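PDB 3ESI: uncharacterized protein from Pectobacterium atrosepticum, which is of unknown function but has a HotDog fold of the ApeI dehydratase-like family, and so may act on acyl thioesters. Local coordinates for residues A[4-9]-A[21-26]; A[17-22]-A[87-92]; A[39-44]-A[78-83]; A[73-78]-A[112-117]; A[82-87]-A[99-104]. One frame throughout, in Å; residues are numbered along the deposited sequence.

Interaction 1 (A[4-9]-A[21-26]); sequences VELVRH and ELMLQV
A classic beta bulge, L6 and V7 both facing M23, interrupts the antiparallel pairing of strand 4-8 with strand 17-25. M23 O takes L6 N at 2.7 Å, with the donor tilted 25° from the carbonyl plane, and V7 N more weakly at 3.4 Å; M23 N returns a bond to V7 O. V4 and Q25 form a hydrogen-bonded pair at one end, and at the other H9 N reaches E21 O at 3.0 Å. At the bulge the L6 side chain points toward strand 17-25 and crosses M23 at a slant, L6 CD1 lying 3.5 Å from M23 CG. This is the first hairpin of the HotDog sheet, 4-8 being one of its two outermost strands within the chain; L22 and L24 touch Y55 of helix 45-59. The H9 ring runs alongside the E21 side chain, its plane 52° from that of the carboxylate, which forms a salt bridge with R85. Within strand 4-8 the R8 guanidinium and E5 carboxylate form a salt bridge, NH2 to OE1 and, more bent and weak, NE to OE2.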
# COMPACT_ATOMS: atom_id res chain seq x y z
N VAL A 4 -19.47 -8.34 8.58
CA VAL A 4 -20.81 -8.83 8.90
C VAL A 4 -20.63 -9.82 10.06
O VAL A 4 -19.79 -10.73 9.99
CB VAL A 4 -21.47 -9.52 7.68
CG1 VAL A 4 -22.63 -10.38 8.14
CG2 VAL A 4 -21.98 -8.46 6.69
N GLU A 5 -21.38 -9.64 11.14
CA GLU A 5 -21.29 -10.51 12.31
C GLU A 5 -22.18 -11.74 12.12
O GLU A 5 -23.40 -11.64 12.13
CB GLU A 5 -21.71 -9.74 13.57
CG GLU A 5 -21.14 -10.27 14.88
CD GLU A 5 -21.53 -9.42 16.09
OE1 GLU A 5 -21.43 -8.18 15.99
OE2 GLU A 5 -21.93 -9.99 17.14
N LEU A 6 -21.57 -12.90 11.95
CA LEU A 6 -22.32 -14.13 11.74
C LEU A 6 -22.86 -14.67 13.05
O LEU A 6 -24.06 -14.87 13.20
CB LEU A 6 -21.44 -15.18 11.07
CG LEU A 6 -20.88 -14.64 9.75
CD1 LEU A 6 -20.03 -15.67 9.04
CD2 LEU A 6 -22.06 -14.21 8.88
N VAL A 7 -21.95 -14.89 14.00
CA VAL A 7 -22.32 -15.41 15.31
C VAL A 7 -21.41 -14.76 16.35
O VAL A 7 -20.26 -14.47 16.06
CB VAL A 7 -22.10 -16.93 15.41
CG1 VAL A 7 -22.53 -17.44 16.77
CG2 VAL A 7 -22.84 -17.64 14.29
N ARG A 8 -21.96 -14.53 17.54
CA ARG A 8 -21.19 -13.97 18.65
C ARG A 8 -21.41 -14.89 19.84
O ARG A 8 -22.49 -14.92 20.42
CB ARG A 8 -21.67 -12.57 19.05
CG ARG A 8 -20.92 -12.04 20.29
CD ARG A 8 -21.46 -10.72 20.83
NE ARG A 8 -21.33 -9.64 19.86
CZ ARG A 8 -21.69 -8.37 20.08
NH1 ARG A 8 -22.21 -8.02 21.24
NH2 ARG A 8 -21.53 -7.47 19.13
N HIS A 9 -20.40 -15.66 20.20
CA HIS A 9 -20.55 -16.54 21.32
C HIS A 9 -20.61 -15.75 22.62
O HIS A 9 -20.32 -14.55 22.63
CB HIS A 9 -19.43 -17.57 21.32
CG HIS A 9 -19.57 -18.59 20.24
ND1 HIS A 9 -18.56 -19.45 19.88
CD2 HIS A 9 -20.63 -18.90 19.45
CE1 HIS A 9 -18.98 -20.25 18.91
NE2 HIS A 9 -20.23 -19.93 18.63
N GLU A 21 -15.75 -15.22 21.09
CA GLU A 21 -15.44 -15.75 19.79
C GLU A 21 -16.49 -15.27 18.81
O GLU A 21 -17.68 -15.39 19.07
CB GLU A 21 -15.44 -17.27 19.82
CG GLU A 21 -15.05 -17.89 18.49
CD GLU A 21 -14.87 -19.38 18.58
OE1 GLU A 21 -14.37 -19.85 19.62
OE2 GLU A 21 -15.21 -20.08 17.60
N LEU A 22 -16.04 -14.70 17.70
CA LEU A 22 -16.98 -14.23 16.70
C LEU A 22 -16.74 -14.90 15.37
O LEU A 22 -15.63 -15.31 15.06
CB LEU A 22 -16.87 -12.72 16.50
CG LEU A 22 -17.38 -11.82 17.61
CD1 LEU A 22 -16.48 -11.93 18.83
CD2 LEU A 22 -17.41 -10.39 17.11
N MET A 23 -17.81 -15.05 14.60
CA MET A 23 -17.68 -15.60 13.26
C MET A 23 -18.03 -14.37 12.46
O MET A 23 -19.08 -13.77 12.67
CB MET A 23 -18.68 -16.74 13.01
CG MET A 23 -18.47 -17.45 11.68
SD MET A 23 -19.42 -18.98 11.47
CE MET A 23 -18.30 -20.16 12.38
N LEU A 24 -17.12 -13.96 11.58
CA LEU A 24 -17.34 -12.75 10.78
C LEU A 24 -17.23 -13.02 9.28
O LEU A 24 -16.55 -13.95 8.84
CB LEU A 24 -16.31 -11.68 11.16
CG LEU A 24 -16.03 -11.50 12.66
CD1 LEU A 24 -14.86 -10.58 12.86
CD2 LEU A 24 -17.25 -10.97 13.35
N GLN A 25 -17.92 -12.21 8.50
CA GLN A 25 -17.88 -12.38 7.06
C GLN A 25 -17.28 -11.11 6.48
O GLN A 25 -17.73 -10.00 6.80
CB GLN A 25 -19.28 -12.62 6.50
CG GLN A 25 -19.37 -12.72 4.97
CD GLN A 25 -18.71 -13.98 4.40
OE1 GLN A 25 -18.47 -14.97 5.11
NE2 GLN A 25 -18.44 -13.96 3.08
N VAL A 26 -16.24 -11.28 5.67
CA VAL A 26 -15.57 -10.16 5.04
C VAL A 26 -16.33 -9.82 3.76
O VAL A 26 -16.14 -10.44 2.72
CB VAL A 26 -14.12 -10.50 4.71
CG1 VAL A 26 -13.46 -9.36 3.96
CG2 VAL A 26 -13.38 -10.81 5.99

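Interaction 2 (A[17-22]-A[87-92]); sequences TSQVEL and VLIWHA
Strands 17-22 and 87-91 run antiparallel, 163° between their directions, with S18-W90 and V20-L88 as hydrogen-bonded pairs and T17-H91, Q19-I89 and E21-V87 as non-hydrogen-bonded ones. S18 N meets W90 O and W90 N meets S18 O, both at 2.9 Å, each donor tilted from the carbonyl plane; L88 N approaches V20 O almost in line with its C=O bond, at 3.1 Å. V20 and L88 lie side by side and point the same way: chi1 of 66° sets V20 CG1 between its own backbone N and carbonyl carbon, and from there it meets L88 CB at 3.7 Å. Both belong to the face under helix 45-59, where V20 touches V59 and L88 touches Y55 and A56. The other face carries T17, Q19, I89 and H91. T17 CG2 stands over a face of the H91 ring, 4.2 Å from its centroid, in a CH-pi contact, while T17 OG1 bonds to T14. Q19 CG runs along I89 CG1 at 3.6 Å. Main-chain bonds thus set the register, and side-chain contact across the strands is carried by carbon, apolar toward the helix and aliphatic or CH-pi on the mixed outer face.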
# COMPACT_ATOMS: atom_id res chain seq x y z
N THR A 17 -8.91 -13.62 32.82
CA THR A 17 -9.06 -13.54 31.37
C THR A 17 -10.47 -13.79 30.87
O THR A 17 -11.10 -14.78 31.26
CB THR A 17 -8.14 -14.54 30.64
OG1 THR A 17 -8.63 -15.87 30.84
CG2 THR A 17 -6.71 -14.45 31.16
N SER A 18 -10.96 -12.90 30.00
CA SER A 18 -12.27 -13.02 29.39
C SER A 18 -12.08 -13.45 27.94
O SER A 18 -11.02 -13.22 27.36
CB SER A 18 -13.01 -11.69 29.43
OG SER A 18 -13.38 -11.36 30.74
N GLN A 19 -13.09 -14.06 27.35
CA GLN A 19 -12.99 -14.51 25.97
C GLN A 19 -14.31 -14.37 25.22
O GLN A 19 -15.39 -14.54 25.79
CB GLN A 19 -12.52 -15.97 25.90
CG GLN A 19 -11.16 -16.20 26.53
CD GLN A 19 -11.04 -17.55 27.24
OE1 GLN A 19 -10.84 -18.60 26.60
NE2 GLN A 19 -11.16 -17.53 28.57
N VAL A 20 -14.20 -14.05 23.94
CA VAL A 20 -15.36 -13.93 23.08
C VAL A 20 -14.91 -14.42 21.72
O VAL A 20 -13.81 -14.10 21.26
CB VAL A 20 -15.87 -12.46 22.99
CG1 VAL A 20 -14.84 -11.58 22.28
CG2 VAL A 20 -17.20 -12.44 22.26
N GLU A 21 -15.75 -15.22 21.09
CA GLU A 21 -15.44 -15.75 19.79
C GLU A 21 -16.49 -15.27 18.81
O GLU A 21 -17.68 -15.39 19.07
CB GLU A 21 -15.44 -17.27 19.82
CG GLU A 21 -15.05 -17.89 18.49
CD GLU A 21 -14.87 -19.38 18.58
OE1 GLU A 21 -14.37 -19.85 19.62
OE2 GLU A 21 -15.21 -20.08 17.60
N LEU A 22 -16.04 -14.70 17.70
CA LEU A 22 -16.98 -14.23 16.70
C LEU A 22 -16.74 -14.90 15.37
O LEU A 22 -15.63 -15.31 15.06
CB LEU A 22 -16.87 -12.72 16.50
CG LEU A 22 -17.38 -11.82 17.61
CD1 LEU A 22 -16.48 -11.93 18.83
CD2 LEU A 22 -17.41 -10.39 17.11
N VAL A 87 -10.98 -14.68 17.75
CA VAL A 87 -10.92 -14.99 19.17
C VAL A 87 -10.19 -13.86 19.90
O VAL A 87 -9.06 -13.50 19.54
CB VAL A 87 -10.15 -16.33 19.44
CG1 VAL A 87 -10.10 -16.62 20.93
CG2 VAL A 87 -10.82 -17.48 18.71
N LEU A 88 -10.85 -13.29 20.91
CA LEU A 88 -10.30 -12.21 21.73
C LEU A 88 -10.19 -12.67 23.18
O LEU A 88 -11.18 -13.13 23.76
CB LEU A 88 -11.22 -10.99 21.71
CG LEU A 88 -11.17 -9.94 20.60
CD1 LEU A 88 -10.93 -10.59 19.26
CD2 LEU A 88 -12.47 -9.15 20.61
N ILE A 89 -9.00 -12.52 23.77
CA ILE A 89 -8.77 -12.90 25.17
C ILE A 89 -8.23 -11.68 25.92
O ILE A 89 -7.20 -11.13 25.55
CB ILE A 89 -7.74 -14.04 25.29
CG1 ILE A 89 -8.25 -15.29 24.56
CG2 ILE A 89 -7.47 -14.34 26.76
CD1 ILE A 89 -7.21 -16.38 24.39
N TRP A 90 -8.93 -11.25 26.97
CA TRP A 90 -8.46 -10.09 27.72
C TRP A 90 -8.12 -10.35 29.17
O TRP A 90 -8.96 -10.77 29.96
CB TRP A 90 -9.48 -8.95 27.68
CG TRP A 90 -8.96 -7.71 28.35
CD1 TRP A 90 -7.78 -7.06 28.08
CD2 TRP A 90 -9.60 -6.96 29.38
NE1 TRP A 90 -7.65 -5.95 28.89
CE2 TRP A 90 -8.76 -5.87 29.70
CE3 TRP A 90 -10.81 -7.10 30.07
CZ2 TRP A 90 -9.09 -4.93 30.67
CZ3 TRP A 90 -11.14 -6.17 31.04
CH2 TRP A 90 -10.28 -5.10 31.34
N HIS A 91 -6.87 -10.05 29.51
CA HIS A 91 -6.34 -10.22 30.86
C HIS A 91 -6.18 -8.84 31.49
O HIS A 91 -5.15 -8.19 31.33
CB HIS A 91 -4.98 -10.93 30.77
CG HIS A 91 -4.47 -11.45 32.08
ND1 HIS A 91 -3.50 -12.42 32.17
CD2 HIS A 91 -4.80 -11.12 33.36
CE1 HIS A 91 -3.25 -12.67 33.44
NE2 HIS A 91 -4.02 -11.89 34.18
N ALA A 92 -7.21 -8.38 32.20
CA ALA A 92 -7.19 -7.06 32.83
C ALA A 92 -6.01 -6.88 33.78
O ALA A 92 -5.61 -5.75 34.10
CB ALA A 92 -8.49 -6.82 33.56

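Interaction 3 (A[39-44]-A[78-83]); sequences GQPLLP and ILPGKT
I78 O accepts L43 N at 2.9 Å, in the carbonyl plane and nearly straight (163° at the hydrogen); a water accepts from I78 N at 2.7 Å and donates to L43 O at 2.9 Å. L43 O also takes the side-chain amide of Q48. The two loops are thus joined by one direct and one water-mediated polar link, and L42 CA adds a CA-H...O contact to I78 O at 3.3 Å. Beside the direct bond, L43 CB abuts I78 CB at 3.8 Å. With CG anti to the backbone N (chi1 -158°), L43 extends to W51 of helix 45-59. Farther along, the P41 and P80 rings cross at about a right angle, P41 CB 4.0 Å from P80 CG, and both touch F33. P80 and G81 are the central residues of a type II turn from L79 to K82. L42 packs on L42 of the second subunit and L79 on its Q76, so the joined loops reach a subunit interface. P44 is the N-cap of helix 45-59, and the segment 39-44 is the lead-in to the long helix that a HotDog fold wraps in its sheet.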
# COMPACT_ATOMS: atom_id res chain seq x y z
N GLY A 39 -5.91 -2.79 -6.58
CA GLY A 39 -6.17 -3.84 -7.55
C GLY A 39 -5.92 -5.21 -6.95
O GLY A 39 -6.34 -6.23 -7.51
N GLN A 40 -5.22 -5.25 -5.82
CA GLN A 40 -4.93 -6.52 -5.14
C GLN A 40 -5.63 -6.42 -3.80
O GLN A 40 -5.00 -6.26 -2.76
CB GLN A 40 -3.43 -6.69 -4.90
CG GLN A 40 -2.55 -6.49 -6.12
CD GLN A 40 -1.08 -6.53 -5.76
OE1 GLN A 40 -0.58 -7.56 -5.30
NE2 GLN A 40 -0.38 -5.41 -5.96
N PRO A 41 -6.96 -6.54 -3.79
CA PRO A 41 -7.68 -6.44 -2.53
C PRO A 41 -7.41 -7.51 -1.48
O PRO A 41 -7.40 -8.72 -1.75
CB PRO A 41 -9.14 -6.41 -2.98
CG PRO A 41 -9.14 -7.31 -4.18
CD PRO A 41 -7.87 -6.89 -4.90
N LEU A 42 -7.15 -7.02 -0.27
CA LEU A 42 -6.95 -7.86 0.90
C LEU A 42 -7.19 -6.97 2.11
O LEU A 42 -6.99 -5.76 2.05
CB LEU A 42 -5.55 -8.46 0.95
CG LEU A 42 -4.31 -7.60 1.18
CD1 LEU A 42 -3.27 -8.42 1.95
CD2 LEU A 42 -3.78 -7.11 -0.16
N LEU A 43 -7.64 -7.57 3.20
CA LEU A 43 -7.93 -6.82 4.41
C LEU A 43 -6.65 -6.28 5.07
O LEU A 43 -5.90 -7.04 5.70
CB LEU A 43 -8.66 -7.72 5.40
CG LEU A 43 -9.48 -6.97 6.44
CD1 LEU A 43 -10.58 -6.20 5.72
CD2 LEU A 43 -10.06 -7.95 7.45
N PRO A 44 -6.39 -4.97 4.93
CA PRO A 44 -5.18 -4.38 5.52
C PRO A 44 -5.13 -4.46 7.04
O PRO A 44 -6.14 -4.68 7.72
CB PRO A 44 -5.21 -2.94 5.01
CG PRO A 44 -6.68 -2.66 4.88
CD PRO A 44 -7.21 -3.94 4.26
N ILE A 78 -6.26 -11.93 3.99
CA ILE A 78 -7.69 -12.16 4.09
C ILE A 78 -8.33 -11.53 2.87
O ILE A 78 -8.30 -10.31 2.70
CB ILE A 78 -8.23 -11.51 5.38
CG1 ILE A 78 -7.55 -12.17 6.59
CG2 ILE A 78 -9.73 -11.66 5.45
CD1 ILE A 78 -7.94 -11.60 7.94
N LEU A 79 -8.91 -12.36 2.00
CA LEU A 79 -9.53 -11.87 0.78
C LEU A 79 -11.00 -11.53 0.96
O LEU A 79 -11.64 -11.95 1.92
CB LEU A 79 -9.39 -12.91 -0.34
CG LEU A 79 -8.00 -13.50 -0.55
CD1 LEU A 79 -8.01 -14.35 -1.82
CD2 LEU A 79 -6.96 -12.39 -0.65
N PRO A 80 -11.57 -10.77 0.02
CA PRO A 80 -12.98 -10.39 0.07
C PRO A 80 -13.85 -11.64 -0.02
O PRO A 80 -13.55 -12.55 -0.80
CB PRO A 80 -13.13 -9.50 -1.17
CG PRO A 80 -11.78 -8.92 -1.35
CD PRO A 80 -10.88 -10.10 -1.10
N GLY A 81 -14.91 -11.69 0.77
CA GLY A 81 -15.80 -12.84 0.75
C GLY A 81 -15.43 -14.01 1.66
O GLY A 81 -16.09 -15.04 1.62
N LYS A 82 -14.40 -13.87 2.50
CA LYS A 82 -13.99 -14.96 3.38
C LYS A 82 -14.72 -14.95 4.71
O LYS A 82 -15.18 -13.91 5.17
CB LYS A 82 -12.49 -14.90 3.67
CG LYS A 82 -11.62 -15.17 2.47
CD LYS A 82 -11.90 -16.53 1.88
CE LYS A 82 -11.07 -16.77 0.62
NZ LYS A 82 -11.35 -18.10 0.03
N THR A 83 -14.82 -16.13 5.31
CA THR A 83 -15.47 -16.29 6.61
C THR A 83 -14.35 -16.41 7.64
O THR A 83 -13.41 -17.19 7.45
CB THR A 83 -16.38 -17.53 6.64
OG1 THR A 83 -17.41 -17.37 5.66
CG2 THR A 83 -17.02 -17.72 8.00
O HOH W 1 -5.04 -9.72 4.84

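Interaction 4 (A[73-78]-A[112-117]); sequences KFQQPI and ASSGKI
A112 O is gripped by two successive backbone amides, Q75 N at 2.7 Å and Q76 N at 2.9 Å. Q76 N points almost straight at it (173° at the hydrogen), whereas Q75 N sits above the carbonyl plane and off the lone pairs. Two residues back from Q75, K73 pairs with S114 as an antiparallel hydrogen-bonded pair, K73 N to S114 O at 2.9 Å and S114 N to K73 O at 3.1 Å. Between this pair and A112 O lies the non-hydrogen-bonded pair F74-S113, S113 CB lying 3.6 Å from F74 CD1. S113 OG sits between its own backbone N and carbonyl carbon (chi1 67°) and bonds to Q48 of helix 45-59, which F74 also touches. Beyond the strand end, A112 CB meets I78 CG1 at 3.8 Å, and Q76 CB lies 3.9 Å from A112 CA. On their other side A112 and S113 both face Y101, a classic beta bulge. F74 also packs on Q40 of the second subunit and F37 of the third. Regular pairing thus gives way at Q75 to a bifurcated acceptor: a single carbonyl satisfies two consecutive N-H groups while the chain leaves the sheet's outer strand for the loop that carries I78.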
# COMPACT_ATOMS: atom_id res chain seq x y z
N LYS A 73 1.28 -10.15 13.86
CA LYS A 73 1.88 -11.09 12.93
C LYS A 73 0.85 -11.50 11.87
O LYS A 73 -0.16 -12.13 12.18
CB LYS A 73 2.38 -12.31 13.71
CG LYS A 73 3.01 -13.42 12.91
CD LYS A 73 3.30 -14.60 13.85
CE LYS A 73 3.65 -15.90 13.11
NZ LYS A 73 3.69 -17.07 14.05
N PHE A 74 1.12 -11.13 10.62
CA PHE A 74 0.22 -11.44 9.52
C PHE A 74 0.76 -12.66 8.80
O PHE A 74 1.80 -12.59 8.14
CB PHE A 74 0.11 -10.23 8.59
CG PHE A 74 -0.48 -9.02 9.25
CD1 PHE A 74 -1.84 -8.95 9.52
CD2 PHE A 74 0.34 -7.97 9.67
CE1 PHE A 74 -2.38 -7.87 10.22
CE2 PHE A 74 -0.20 -6.88 10.36
CZ PHE A 74 -1.56 -6.83 10.64
N GLN A 75 0.07 -13.79 8.92
CA GLN A 75 0.51 -15.02 8.29
C GLN A 75 -0.19 -15.32 6.97
O GLN A 75 0.42 -15.89 6.07
CB GLN A 75 0.30 -16.20 9.24
CG GLN A 75 0.44 -15.81 10.69
CD GLN A 75 0.58 -17.00 11.61
OE1 GLN A 75 0.45 -16.87 12.83
NE2 GLN A 75 0.85 -18.17 11.04
N GLN A 76 -1.46 -14.96 6.87
CA GLN A 76 -2.20 -15.23 5.65
C GLN A 76 -3.09 -14.05 5.30
O GLN A 76 -3.77 -13.50 6.17
CB GLN A 76 -3.06 -16.48 5.83
CG GLN A 76 -3.17 -17.34 4.59
CD GLN A 76 -1.92 -18.18 4.36
OE1 GLN A 76 -1.53 -18.45 3.22
NE2 GLN A 76 -1.29 -18.61 5.45
N PRO A 77 -3.09 -13.64 4.03
CA PRO A 77 -3.93 -12.51 3.62
C PRO A 77 -5.41 -12.91 3.70
O PRO A 77 -5.76 -14.07 3.50
CB PRO A 77 -3.49 -12.24 2.19
CG PRO A 77 -2.07 -12.74 2.17
CD PRO A 77 -2.18 -14.02 2.94
N ILE A 78 -6.26 -11.93 3.99
CA ILE A 78 -7.69 -12.16 4.09
C ILE A 78 -8.33 -11.53 2.87
O ILE A 78 -8.30 -10.31 2.70
CB ILE A 78 -8.23 -11.51 5.38
CG1 ILE A 78 -7.55 -12.17 6.59
CG2 ILE A 78 -9.73 -11.66 5.45
CD1 ILE A 78 -7.94 -11.60 7.94
N ALA A 112 -4.74 -16.41 10.21
CA ALA A 112 -4.43 -15.36 9.25
C ALA A 112 -3.55 -14.30 9.89
O ALA A 112 -2.65 -13.74 9.25
CB ALA A 112 -5.73 -14.73 8.73
N SER A 113 -3.83 -14.01 11.15
CA SER A 113 -3.06 -13.02 11.88
C SER A 113 -3.35 -13.17 13.36
O SER A 113 -4.38 -13.71 13.75
CB SER A 113 -3.43 -11.62 11.40
OG SER A 113 -4.76 -11.30 11.75
N SER A 114 -2.43 -12.71 14.19
CA SER A 114 -2.61 -12.78 15.64
C SER A 114 -1.72 -11.73 16.26
O SER A 114 -0.85 -11.18 15.58
CB SER A 114 -2.20 -14.16 16.15
OG SER A 114 -0.91 -14.53 15.67
N GLY A 115 -1.95 -11.41 17.52
CA GLY A 115 -1.11 -10.42 18.15
C GLY A 115 -1.51 -10.06 19.55
O GLY A 115 -2.55 -10.51 20.03
N LYS A 116 -0.68 -9.25 20.20
CA LYS A 116 -0.95 -8.80 21.56
C LYS A 116 -0.96 -7.29 21.57
O LYS A 116 -0.08 -6.64 21.02
CB LYS A 116 0.11 -9.33 22.53
CG LYS A 116 -0.02 -8.75 23.94
CD LYS A 116 0.57 -9.67 25.02
CE LYS A 116 2.01 -10.05 24.71
NZ LYS A 116 2.59 -10.91 25.79
N ILE A 117 -1.98 -6.72 22.20
CA ILE A 117 -2.13 -5.29 22.28
C ILE A 117 -2.23 -4.87 23.74
O ILE A 117 -2.80 -5.58 24.57
CB ILE A 117 -3.41 -4.87 21.53
CG1 ILE A 117 -3.27 -5.26 20.06
CG2 ILE A 117 -3.66 -3.39 21.69
CD1 ILE A 117 -4.54 -5.07 19.27

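Interaction 5 (A[82-87]-A[99-104]); sequences KTLRLV and FSYSIL
The Y101 ring takes L86 CD1 squarely over one face, 3.6 Å from the centroid and 9° off the ring normal, a CH-pi contact. L86 lies alongside the tyrosine: CG anti to the backbone N (chi1 173°) brings the side chain beside the ring, and the next torsion (63°) lays CD1 over its centre. L84 CD1 approaches the same ring obliquely, 3.8 Å from CD1 of Y101, while its CD2 packs on I103 CG1 at 3.6 Å. The R85 guanidinium, on the other side of the sheet, has S102 OG and L104 CD1 obliquely about it; its charge is shared by salt bridges to E109 and E21, and S102 OG bonds to E109. The R85 stem crosses L104 at about a right angle, CB 3.9 Å from L104 CD2. Between the strands, R85 and S102 bond both ways, as do V87 and S100; R85 N lies 2.9 Å from S102 O. A water donates to R85 O at 3.1 Å. The hairpin 83-91/96-105 lies mid-sheet, flanked by strands 17-25 and 108-121. Its face with L86 and Y101 looks toward helix 45-59: L86 touches Y55, Y101 packs on W51 and V52, and Y101 OH bonds to Q48 O, while L84 packs on V26 and I78.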
# COMPACT_ATOMS: atom_id res chain seq x y z
N LYS A 82 -14.40 -13.87 2.50
CA LYS A 82 -13.99 -14.96 3.38
C LYS A 82 -14.72 -14.95 4.71
O LYS A 82 -15.18 -13.91 5.17
CB LYS A 82 -12.49 -14.90 3.67
CG LYS A 82 -11.62 -15.17 2.47
CD LYS A 82 -11.90 -16.53 1.88
CE LYS A 82 -11.07 -16.77 0.62
NZ LYS A 82 -11.35 -18.10 0.03
N THR A 83 -14.82 -16.13 5.31
CA THR A 83 -15.47 -16.29 6.61
C THR A 83 -14.35 -16.41 7.64
O THR A 83 -13.41 -17.19 7.45
CB THR A 83 -16.38 -17.53 6.64
OG1 THR A 83 -17.41 -17.37 5.66
CG2 THR A 83 -17.02 -17.72 8.00
N LEU A 84 -14.43 -15.64 8.71
CA LEU A 84 -13.39 -15.64 9.73
C LEU A 84 -13.84 -15.92 11.15
O LEU A 84 -14.96 -15.57 11.55
CB LEU A 84 -12.68 -14.28 9.77
CG LEU A 84 -12.12 -13.61 8.51
CD1 LEU A 84 -11.59 -12.21 8.87
CD2 LEU A 84 -11.02 -14.48 7.91
N ARG A 85 -12.97 -16.56 11.91
CA ARG A 85 -13.23 -16.80 13.32
C ARG A 85 -12.30 -15.79 14.02
O ARG A 85 -11.11 -15.70 13.70
CB ARG A 85 -12.86 -18.23 13.75
CG ARG A 85 -13.33 -18.55 15.17
CD ARG A 85 -12.56 -19.71 15.81
NE ARG A 85 -12.60 -20.95 15.03
CZ ARG A 85 -13.70 -21.65 14.77
NH1 ARG A 85 -14.89 -21.25 15.21
NH2 ARG A 85 -13.61 -22.77 14.05
N LEU A 86 -12.85 -15.01 14.94
CA LEU A 86 -12.07 -14.04 15.68
C LEU A 86 -12.13 -14.39 17.16
O LEU A 86 -13.21 -14.42 17.75
CB LEU A 86 -12.62 -12.63 15.48
CG LEU A 86 -11.94 -11.59 16.38
CD1 LEU A 86 -10.47 -11.52 16.01
CD2 LEU A 86 -12.58 -10.20 16.23
N VAL A 87 -10.98 -14.68 17.75
CA VAL A 87 -10.92 -14.99 19.17
C VAL A 87 -10.19 -13.86 19.90
O VAL A 87 -9.06 -13.50 19.54
CB VAL A 87 -10.15 -16.33 19.44
CG1 VAL A 87 -10.10 -16.62 20.93
CG2 VAL A 87 -10.82 -17.48 18.71
N PHE A 99 -5.45 -11.45 20.44
CA PHE A 99 -6.43 -11.72 19.40
C PHE A 99 -5.90 -12.72 18.40
O PHE A 99 -4.70 -12.92 18.27
CB PHE A 99 -6.80 -10.42 18.68
CG PHE A 99 -5.74 -9.91 17.77
CD1 PHE A 99 -5.56 -10.44 16.50
CD2 PHE A 99 -4.90 -8.87 18.18
CE1 PHE A 99 -4.57 -9.96 15.64
CE2 PHE A 99 -3.90 -8.38 17.34
CZ PHE A 99 -3.73 -8.92 16.06
N SER A 100 -6.83 -13.35 17.68
CA SER A 100 -6.47 -14.32 16.67
C SER A 100 -7.53 -14.43 15.57
O SER A 100 -8.71 -14.62 15.86
CB SER A 100 -6.25 -15.68 17.33
OG SER A 100 -5.85 -16.63 16.36
N TYR A 101 -7.10 -14.29 14.32
CA TYR A 101 -7.99 -14.38 13.17
C TYR A 101 -7.70 -15.66 12.41
O TYR A 101 -6.54 -15.96 12.13
CB TYR A 101 -7.76 -13.22 12.19
CG TYR A 101 -8.44 -11.91 12.52
CD1 TYR A 101 -9.79 -11.70 12.22
CD2 TYR A 101 -7.72 -10.86 13.08
CE1 TYR A 101 -10.39 -10.46 12.46
CE2 TYR A 101 -8.31 -9.62 13.32
CZ TYR A 101 -9.64 -9.43 13.01
OH TYR A 101 -10.20 -8.20 13.24
N SER A 102 -8.73 -16.42 12.07
CA SER A 102 -8.52 -17.62 11.28
C SER A 102 -9.56 -17.70 10.16
O SER A 102 -10.71 -17.29 10.33
CB SER A 102 -8.53 -18.89 12.17
OG SER A 102 -9.82 -19.21 12.67
N ILE A 103 -9.11 -18.17 9.00
CA ILE A 103 -9.97 -18.30 7.82
C ILE A 103 -10.56 -19.70 7.76
O ILE A 103 -9.81 -20.68 7.82
CB ILE A 103 -9.16 -18.09 6.53
CG1 ILE A 103 -8.54 -16.69 6.52
CG2 ILE A 103 -10.06 -18.29 5.32
CD1 ILE A 103 -7.54 -16.48 5.39
N LEU A 104 -11.88 -19.78 7.63
CA LEU A 104 -12.55 -21.08 7.53
C LEU A 104 -12.92 -21.35 6.08
O LEU A 104 -13.68 -20.58 5.48
CB LEU A 104 -13.84 -21.13 8.38
CG LEU A 104 -13.85 -21.03 9.92
CD1 LEU A 104 -12.50 -21.43 10.48
CD2 LEU A 104 -14.20 -19.63 10.35
O HOH W 2 -8.88 -17.46 14.86

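Overall arrangement
From the N terminus, interaction 1 closes the first hairpin, and strand 17-25 passes on to interaction 2, which shares E21 and L22 and closes a long loop onto strand 83-91. Nested inside that loop, interaction 3 joins the lead-in to helix 45-59 with the loop before strand 83-91. Interaction 4 crosses both 2 and 3, pairing the end of strand 64-74 with strand 108-121. Interaction 5, the 83-91/96-105 hairpin, nests within interaction 4 and crosses 2, sharing V87. Interactions 1, 2, 4 and 5 build one sheet ordered 4-8, 17-25, 83-91, 96-105, 108-121, 64-74; I78, common to 3 and 4, links its far edge to the helix lead-in.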